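Local coordinates for BH1974 protein (Bacillus halodurans, PDB 3ON5) that probably assists xanthine dehydrogenase maturation, as XdhC-family proteins do in handling the molybdenum cofactor, and carries a Rossmann-type domain, at residues I268-H271 against K275-E278; E298-L303 against L313-G318; M56-D61 against T75-K80. All coordinates share one frame; numbering follows the deposited sequence.

Contact 1: I268-H271 against K275-E278; sequences IMTH and KDQE
Asp276 reaches back from the first turn of helix 273-283 and sets its carboxylate against Thr270 and Ile268 in the loop that leads into that helix. The tight part gathers round one oxygen, OD1. The hydroxyl OG1 of Thr270 donates to Asp276 OD1 at a modelled 2.4 Å, a length too short to be trusted at this resolution. A weak bond of 3.4 Å runs from the backbone N of Thr270 to Asp276 OD1, bent to 148°. Thr270 OG1 sits between its own backbone N and carbonyl carbon (chi1 74°), which turns the hydroxyl toward the helix. Methyl CG2 of Ile268 lies 3.2 Å from the same OD1. This is the beta-alpha turn at the C-terminal end of strand 265-268, a central strand of the parallel Rossmann sheet. OD2 faces the looser side, where a water and not the loop itself links it to the backbone N of His271, donating to Asp276 OD2 at 3.1 Å; from outside the two segments Arg299 grips OD2 by a salt bridge. On the partly exposed flank, Lys275 brings only its CB near Thr270 OG1, 3.7 Å away, before its bent chain leads off to a cation-pi contact with Trp230.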
loop_
_atom_site.group_PDB
_atom_site.type_symbol
_atom_site.label_atom_id
_atom_site.label_comp_id
_atom_site.label_asym_id
_atom_site.label_seq_id
_atom_site.Cartn_x
_atom_site.Cartn_y
_atom_site.Cartn_z
ATOM N N ILE A 268 29.063 -4.561 28.382
ATOM C CA ILE A 268 29.682 -5.846 28.710
ATOM C C ILE A 268 28.570 -6.844 29.040
ATOM O O ILE A 268 27.951 -6.747 30.108
ATOM C CB ILE A 268 30.696 -5.679 29.893
ATOM C CG1 ILE A 268 31.645 -4.478 29.705
ATOM C CG2 ILE A 268 31.468 -6.951 30.131
ATOM C CD1 ILE A 268 32.624 -4.227 30.882
HETATM N N MSE A 269 28.295 -7.798 28.136
HETATM C CA MSE A 269 27.214 -8.769 28.374
HETATM C C MSE A 269 27.537 -10.116 27.747
HETATM O O MSE A 269 26.736 -10.656 26.962
HETATM C CB MSE A 269 25.884 -8.240 27.842
HETATM C CG MSE A 269 25.988 -7.505 26.505
HETATM SE SE MSE A 269 24.284 -6.722 26.064
HETATM C CE MSE A 269 23.918 -5.839 27.706
ATOM N N THR A 270 28.701 -10.678 28.147
ATOM C CA THR A 270 29.201 -11.942 27.620
ATOM C C THR A 270 28.623 -13.124 28.389
ATOM O O THR A 270 28.609 -14.224 27.850
ATOM C CB THR A 270 30.744 -12.008 27.646
ATOM O OG1 THR A 270 31.205 -12.202 28.981
ATOM C CG2 THR A 270 31.414 -10.801 27.013
ATOM N N HIS A 271 28.179 -12.909 29.653
ATOM C CA HIS A 271 27.644 -13.930 30.571
ATOM C C HIS A 271 28.756 -14.879 31.021
ATOM O O HIS A 271 28.468 -15.952 31.531
ATOM C CB HIS A 271 26.478 -14.731 29.948
ATOM C CG HIS A 271 25.293 -13.898 29.582
ATOM N ND1 HIS A 271 24.355 -13.542 30.522
ATOM C CD2 HIS A 271 24.909 -13.414 28.378
ATOM C CE1 HIS A 271 23.439 -12.837 29.874
ATOM N NE2 HIS A 271 23.732 -12.725 28.580
ATOM N N LYS A 275 35.766 -13.456 31.086
ATOM C CA LYS A 275 35.736 -12.607 29.900
ATOM C C LYS A 275 35.355 -11.174 30.297
ATOM O O LYS A 275 36.104 -10.248 29.973
ATOM C CB LYS A 275 34.766 -13.164 28.833
ATOM C CG LYS A 275 35.124 -14.524 28.230
ATOM C CD LYS A 275 36.279 -14.497 27.258
ATOM C CE LYS A 275 36.656 -15.880 26.788
ATOM N NZ LYS A 275 37.183 -16.706 27.908
ATOM N N ASP A 276 34.239 -11.000 31.060
ATOM C CA ASP A 276 33.770 -9.706 31.563
ATOM C C ASP A 276 34.840 -9.023 32.420
ATOM O O ASP A 276 35.040 -7.811 32.305
ATOM C CB ASP A 276 32.482 -9.878 32.373
ATOM C CG ASP A 276 31.256 -10.280 31.578
ATOM O OD1 ASP A 276 31.292 -10.186 30.336
ATOM O OD2 ASP A 276 30.232 -10.597 32.197
ATOM N N GLN A 277 35.556 -9.807 33.243
ATOM C CA GLN A 277 36.618 -9.304 34.086
ATOM C C GLN A 277 37.808 -8.806 33.245
ATOM O O GLN A 277 38.342 -7.760 33.605
ATOM C CB GLN A 277 37.070 -10.380 35.067
ATOM C CG GLN A 277 37.908 -9.808 36.191
ATOM C CD GLN A 277 38.331 -10.855 37.166
ATOM O OE1 GLN A 277 39.079 -11.778 36.826
ATOM N NE2 GLN A 277 37.921 -10.683 38.422
ATOM N N GLU A 278 38.216 -9.488 32.127
ATOM C CA GLU A 278 39.359 -8.938 31.371
ATOM C C GLU A 278 38.917 -7.663 30.669
ATOM O O GLU A 278 39.681 -6.699 30.682
ATOM C CB GLU A 278 40.071 -9.913 30.372
ATOM C CG GLU A 278 39.391 -10.424 29.096
ATOM C CD GLU A 278 40.267 -11.378 28.274
ATOM O OE1 GLU A 278 41.374 -11.711 28.759
ATOM O OE2 GLU A 278 39.855 -11.804 27.163
HETATM O O HOH W 1 27.282 -10.552 31.341
#

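Contact 2: E298-L303 against L313-G318; sequences ERTRRL and LYSPVG
Helix 297-304 and the chain leaving strand 313-314 come nearest at Thr300 and Ser315, whose CA atoms stand 6.9 Å apart. Both elements belong to a beta-alpha-beta unit of the Rossmann domain: strand 290-293, the helix, then strand 313-314 at one edge of the parallel sheet. The meeting point is a pair of hydroxyls. Thr300 OG1 and Ser315 OG are hydrogen-bonded at 2.8 Å, and either could be the donor. Ser315 OG stands anti to its backbone N (chi1 -162°), which swings the hydroxyl across to the helix, where CB of Thr300 lies 3.5 Å from it. Each hydroxyl has a further partner: Ser315 OG bonds to the carbonyl O of Ile293, at the end of strand 290-293, and Thr300 OG1 makes a weak bond to the carbonyl O of Ser296, just before the helix. Through its two bonds Ser315 therefore links the helix to the end of strand 290-293. Arg299 of this helix forms a salt bridge with Asp102 of a second subunit. The threonine also has an apolar branch: its CG2 rests 3.8 Å from Ser315 CB, and it points tip to tip at Leu313, with methyl CD2 of the leucine 3.9 Å from Thr300 CG2.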
loop_
_atom_site.group_PDB
_atom_site.type_symbol
_atom_site.label_atom_id
_atom_site.label_comp_id
_atom_site.label_asym_id
_atom_site.label_seq_id
_atom_site.Cartn_x
_atom_site.Cartn_y
_atom_site.Cartn_z
ATOM N N GLU A 298 26.756 -7.176 43.110
ATOM C CA GLU A 298 27.630 -8.172 43.770
ATOM C C GLU A 298 28.585 -8.825 42.759
ATOM O O GLU A 298 29.771 -8.996 43.073
ATOM C CB GLU A 298 26.788 -9.257 44.479
ATOM C CG GLU A 298 27.527 -10.514 44.938
ATOM C CD GLU A 298 28.582 -10.437 46.034
ATOM O OE1 GLU A 298 28.479 -9.539 46.904
ATOM O OE2 GLU A 298 29.489 -11.302 46.047
ATOM N N ARG A 299 28.062 -9.199 41.564
ATOM C CA ARG A 299 28.841 -9.824 40.492
ATOM C C ARG A 299 29.901 -8.876 40.000
ATOM O O ARG A 299 31.045 -9.272 39.819
ATOM C CB ARG A 299 27.921 -10.231 39.338
ATOM C CG ARG A 299 28.365 -11.495 38.637
ATOM C CD ARG A 299 27.628 -11.675 37.334
ATOM N NE ARG A 299 28.395 -11.076 36.244
ATOM C CZ ARG A 299 29.150 -11.768 35.397
ATOM N NH1 ARG A 299 29.176 -13.093 35.450
ATOM N NH2 ARG A 299 29.849 -11.145 34.466
ATOM N N THR A 300 29.515 -7.599 39.830
ATOM C CA THR A 300 30.354 -6.514 39.330
ATOM C C THR A 300 31.354 -6.122 40.454
ATOM O O THR A 300 32.467 -5.704 40.122
ATOM C CB THR A 300 29.456 -5.377 38.827
ATOM O OG1 THR A 300 28.760 -5.884 37.678
ATOM C CG2 THR A 300 30.235 -4.132 38.411
ATOM N N ARG A 301 31.006 -6.327 41.748
ATOM C CA ARG A 301 31.946 -6.140 42.861
ATOM C C ARG A 301 33.017 -7.239 42.798
ATOM O O ARG A 301 34.205 -6.964 43.010
ATOM C CB ARG A 301 31.246 -6.126 44.232
ATOM C CG ARG A 301 30.772 -4.735 44.647
ATOM C CD ARG A 301 30.315 -4.633 46.103
ATOM N NE ARG A 301 29.037 -5.301 46.384
ATOM C CZ ARG A 301 27.849 -4.703 46.396
ATOM N NH1 ARG A 301 27.744 -3.411 46.110
ATOM N NH2 ARG A 301 26.752 -5.400 46.666
ATOM N N ARG A 302 32.593 -8.479 42.447
ATOM C CA ARG A 302 33.489 -9.621 42.295
ATOM C C ARG A 302 34.382 -9.412 41.060
ATOM O O ARG A 302 35.573 -9.720 41.122
ATOM C CB ARG A 302 32.712 -10.947 42.218
ATOM C CG ARG A 302 32.270 -11.433 43.598
ATOM C CD ARG A 302 31.583 -12.790 43.626
ATOM N NE ARG A 302 30.194 -12.741 43.159
ATOM C CZ ARG A 302 29.763 -13.224 41.993
ATOM N NH1 ARG A 302 30.603 -13.848 41.172
ATOM N NH2 ARG A 302 28.480 -13.126 41.660
ATOM N N LEU A 303 33.824 -8.824 39.974
ATOM C CA LEU A 303 34.550 -8.494 38.740
ATOM C C LEU A 303 35.664 -7.470 39.012
ATOM O O LEU A 303 36.774 -7.627 38.491
ATOM C CB LEU A 303 33.602 -7.947 37.646
ATOM C CG LEU A 303 32.686 -8.931 36.920
ATOM C CD1 LEU A 303 31.777 -8.200 35.983
ATOM C CD2 LEU A 303 33.473 -9.926 36.102
ATOM N N LEU A 313 30.443 3.782 35.544
ATOM C CA LEU A 313 30.043 2.390 35.612
ATOM C C LEU A 313 28.569 2.303 35.990
ATOM O O LEU A 313 28.125 2.997 36.907
ATOM C CB LEU A 313 30.918 1.628 36.609
ATOM C CG LEU A 313 30.636 0.132 36.747
ATOM C CD1 LEU A 313 30.884 -0.601 35.434
ATOM C CD2 LEU A 313 31.403 -0.471 37.899
ATOM N N TYR A 314 27.807 1.473 35.265
ATOM C CA TYR A 314 26.382 1.269 35.477
ATOM C C TYR A 314 26.116 -0.215 35.623
ATOM O O TYR A 314 26.173 -0.972 34.653
ATOM C CB TYR A 314 25.563 1.886 34.327
ATOM C CG TYR A 314 25.641 3.395 34.262
ATOM C CD1 TYR A 314 26.723 4.034 33.659
ATOM C CD2 TYR A 314 24.614 4.187 34.759
ATOM C CE1 TYR A 314 26.802 5.427 33.603
ATOM C CE2 TYR A 314 24.681 5.581 34.708
ATOM C CZ TYR A 314 25.783 6.197 34.141
ATOM O OH TYR A 314 25.854 7.568 34.114
ATOM N N SER A 315 25.928 -0.644 36.866
ATOM C CA SER A 315 25.591 -2.026 37.189
ATOM C C SER A 315 24.657 -2.003 38.394
ATOM O O SER A 315 25.028 -1.419 39.414
ATOM C CB SER A 315 26.822 -2.897 37.424
ATOM O OG SER A 315 26.486 -4.275 37.331
ATOM N N PRO A 316 23.396 -2.502 38.254
ATOM C CA PRO A 316 22.826 -3.216 37.090
ATOM C C PRO A 316 22.609 -2.259 35.923
ATOM O O PRO A 316 22.411 -1.046 36.105
ATOM C CB PRO A 316 21.506 -3.793 37.636
ATOM C CG PRO A 316 21.635 -3.731 39.127
ATOM C CD PRO A 316 22.437 -2.492 39.369
ATOM N N VAL A 317 22.713 -2.797 34.716
ATOM C CA VAL A 317 22.633 -1.956 33.547
ATOM C C VAL A 317 21.136 -1.601 33.265
ATOM O O VAL A 317 20.226 -2.348 33.647
ATOM C CB VAL A 317 23.348 -2.641 32.362
ATOM C CG1 VAL A 317 22.572 -3.828 31.811
ATOM C CG2 VAL A 317 23.686 -1.644 31.275
ATOM N N GLY A 318 20.931 -0.414 32.686
ATOM C CA GLY A 318 19.620 0.112 32.342
ATOM C C GLY A 318 18.849 0.738 33.490
ATOM O O GLY A 318 19.208 0.577 34.667
#

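Contact 3: M56-D61 against T75-K80; sequences MLFQED and TDLTIK
This is an apolar packing contact between a strand and a helix: Phe58, on strand 55-59 of the antiparallel sheet, packs its ring against Leu77 and Thr78 on helix 73-87. The two backbones are closest at Phe58 and Thr78, with their CA atoms 6.6 Å apart. Phe58 points from the strand toward the helix, and CG lies beside the backbone N and anti to the carbonyl carbon (chi1 -69°), which carries the far end of the ring to the helix surface. There the ring divides its contacts between two neighbouring residues. Its tip, CZ, meets CB of Leu77 at 3.4 Å, and methyl CD1 of the leucine follows at 3.7 Å from the same ring carbon. The two side chains cross at about a right angle, and the leucine meets the CZ and CE2 corner of the ring obliquely instead of running alongside it.

Strand 55-59 is flanked in the sheet by strands 36-46 and 64-65, and the helix follows strand 64-65 in the chain; the helix therefore packs back on a strand that precedes it. The CD1 and CE1 side of the ring belongs to Thr78, whose OG1 is 3.5 Å from Phe58 CE1. That approach is oblique and is no hydrogen bond; Thr78 OG1 is instead bonded to the carbonyl O of Glu74, one turn back in the helix. An alanine at Phe58 would take away the ring that bridges sheet and helix, and would probably leave a gap beside Leu77 CB and Thr78 OG1. Gln64 of the adjacent strand touches both Phe58 and Thr78. Farther round the helix, Ile79 packs on Ile79 of a neighbouring subunit, the third chain of the assembly.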
loop_
_atom_site.group_PDB
_atom_site.type_symbol
_atom_site.label_atom_id
_atom_site.label_comp_id
_atom_site.label_asym_id
_atom_site.label_seq_id
_atom_site.Cartn_x
_atom_site.Cartn_y
_atom_site.Cartn_z
HETATM N N MSE A 56 14.112 18.338 8.181
HETATM C CA MSE A 56 13.138 17.627 7.394
HETATM C C MSE A 56 13.354 17.904 5.911
HETATM O O MSE A 56 13.677 19.043 5.544
HETATM C CB MSE A 56 11.768 18.130 7.854
HETATM C CG MSE A 56 10.653 17.422 7.255
HETATM SE SE MSE A 56 9.034 18.266 7.817
HETATM C CE MSE A 56 7.954 16.912 6.821
ATOM N N LEU A 57 13.147 16.893 5.059
ATOM C CA LEU A 57 13.316 17.051 3.625
ATOM C C LEU A 57 11.996 16.981 2.888
ATOM O O LEU A 57 11.259 16.022 3.037
ATOM C CB LEU A 57 14.258 15.977 3.077
ATOM C CG LEU A 57 15.739 16.154 3.388
ATOM C CD1 LEU A 57 16.514 14.884 3.074
ATOM C CD2 LEU A 57 16.335 17.338 2.625
ATOM N N PHE A 58 11.707 17.994 2.080
ATOM C CA PHE A 58 10.554 18.028 1.186
ATOM C C PHE A 58 11.054 17.690 -0.180
ATOM O O PHE A 58 11.974 18.333 -0.686
ATOM C CB PHE A 58 9.811 19.371 1.219
ATOM C CG PHE A 58 9.089 19.604 2.524
ATOM C CD1 PHE A 58 7.796 19.126 2.715
ATOM C CD2 PHE A 58 9.716 20.270 3.576
ATOM C CE1 PHE A 58 7.152 19.278 3.932
ATOM C CE2 PHE A 58 9.064 20.438 4.792
ATOM C CZ PHE A 58 7.786 19.924 4.965
ATOM N N GLN A 59 10.517 16.613 -0.734
ATOM C CA GLN A 59 10.950 16.079 -2.013
ATOM C C GLN A 59 9.855 16.207 -3.050
ATOM O O GLN A 59 8.664 16.293 -2.703
ATOM C CB GLN A 59 11.354 14.606 -1.843
ATOM C CG GLN A 59 12.375 14.380 -0.740
ATOM C CD GLN A 59 12.759 12.946 -0.602
ATOM O OE1 GLN A 59 13.940 12.618 -0.506
ATOM N NE2 GLN A 59 11.782 12.055 -0.643
ATOM N N GLU A 60 10.273 16.196 -4.333
ATOM C CA GLU A 60 9.392 16.289 -5.490
ATOM C C GLU A 60 8.466 15.069 -5.574
ATOM O O GLU A 60 7.293 15.235 -5.906
ATOM C CB GLU A 60 10.208 16.424 -6.778
ATOM C CG GLU A 60 9.305 16.748 -7.944
ATOM C CD GLU A 60 9.931 16.964 -9.298
ATOM O OE1 GLU A 60 11.012 16.392 -9.562
ATOM O OE2 GLU A 60 9.273 17.612 -10.138
ATOM N N ASP A 61 8.972 13.868 -5.227
ATOM C CA ASP A 61 8.220 12.607 -5.275
ATOM C C ASP A 61 7.034 12.564 -4.231
ATOM O O ASP A 61 6.321 11.550 -4.142
ATOM C CB ASP A 61 9.171 11.411 -5.044
ATOM C CG ASP A 61 9.828 11.303 -3.692
ATOM O OD1 ASP A 61 9.507 12.116 -2.812
ATOM O OD2 ASP A 61 10.645 10.375 -3.502
ATOM N N THR A 75 1.570 19.898 5.713
ATOM C CA THR A 75 0.672 20.068 4.578
ATOM C C THR A 75 0.886 21.465 3.958
ATOM O O THR A 75 0.894 21.577 2.731
ATOM C CB THR A 75 -0.780 19.843 5.033
ATOM O OG1 THR A 75 -0.858 18.658 5.845
ATOM C CG2 THR A 75 -1.746 19.738 3.861
ATOM N N ASP A 76 1.084 22.512 4.808
ATOM C CA ASP A 76 1.312 23.894 4.361
ATOM C C ASP A 76 2.756 24.075 3.861
ATOM O O ASP A 76 2.970 24.703 2.816
ATOM C CB ASP A 76 1.008 24.907 5.477
ATOM C CG ASP A 76 1.069 26.359 5.023
ATOM O OD1 ASP A 76 0.363 26.710 4.048
ATOM O OD2 ASP A 76 1.788 27.152 5.667
ATOM N N LEU A 77 3.734 23.518 4.599
ATOM C CA LEU A 77 5.139 23.566 4.217
ATOM C C LEU A 77 5.351 23.003 2.821
ATOM O O LEU A 77 6.069 23.615 2.046
ATOM C CB LEU A 77 6.012 22.809 5.212
ATOM C CG LEU A 77 6.272 23.483 6.543
ATOM C CD1 LEU A 77 7.044 22.556 7.480
ATOM C CD2 LEU A 77 7.047 24.777 6.352
ATOM N N THR A 78 4.671 21.893 2.474
ATOM C CA THR A 78 4.767 21.238 1.168
ATOM C C THR A 78 4.513 22.256 0.038
ATOM O O THR A 78 5.238 22.253 -0.962
ATOM C CB THR A 78 3.791 20.077 1.110
ATOM O OG1 THR A 78 4.240 19.084 2.028
ATOM C CG2 THR A 78 3.710 19.458 -0.259
ATOM N N ILE A 79 3.512 23.131 0.222
ATOM C CA ILE A 79 3.142 24.160 -0.744
ATOM C C ILE A 79 4.238 25.226 -0.726
ATOM O O ILE A 79 4.694 25.630 -1.800
ATOM C CB ILE A 79 1.707 24.732 -0.445
ATOM C CG1 ILE A 79 0.592 23.771 -0.937
ATOM C CG2 ILE A 79 1.474 26.095 -1.120
ATOM C CD1 ILE A 79 0.517 22.378 -0.339
ATOM N N LYS A 80 4.674 25.663 0.482
ATOM C CA LYS A 80 5.742 26.667 0.641
ATOM C C LYS A 80 7.056 26.161 -0.005
ATOM O O LYS A 80 7.689 26.901 -0.756
ATOM C CB LYS A 80 5.975 27.010 2.125
ATOM C CG LYS A 80 4.760 27.498 2.919
ATOM C CD LYS A 80 4.317 28.926 2.669
ATOM C CE LYS A 80 3.144 29.218 3.574
ATOM N NZ LYS A 80 2.671 30.619 3.483
#

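Contact 3 comes first along the chain, in the range of the XdhC and CoxI family; contacts 1 and 2 follow in series in the Rossmann domain. These two are neighbours, their centres 11 Å apart, on consecutive helices, 273-283 and 297-304, of the domain built on one parallel sheet. They touch directly, at the Asp276-Arg299 pair and where Gln277 NE2 probably bonds to Leu303 O. Contact 3 lies about 49 Å from both, centre to centre, on the opposite side of the chain's centre and on a separate antiparallel sheet. Within the chain these regions stay apart, yet the tetramer brings them together: Glu60 forms a salt bridge with Lys275 of the fourth subunit.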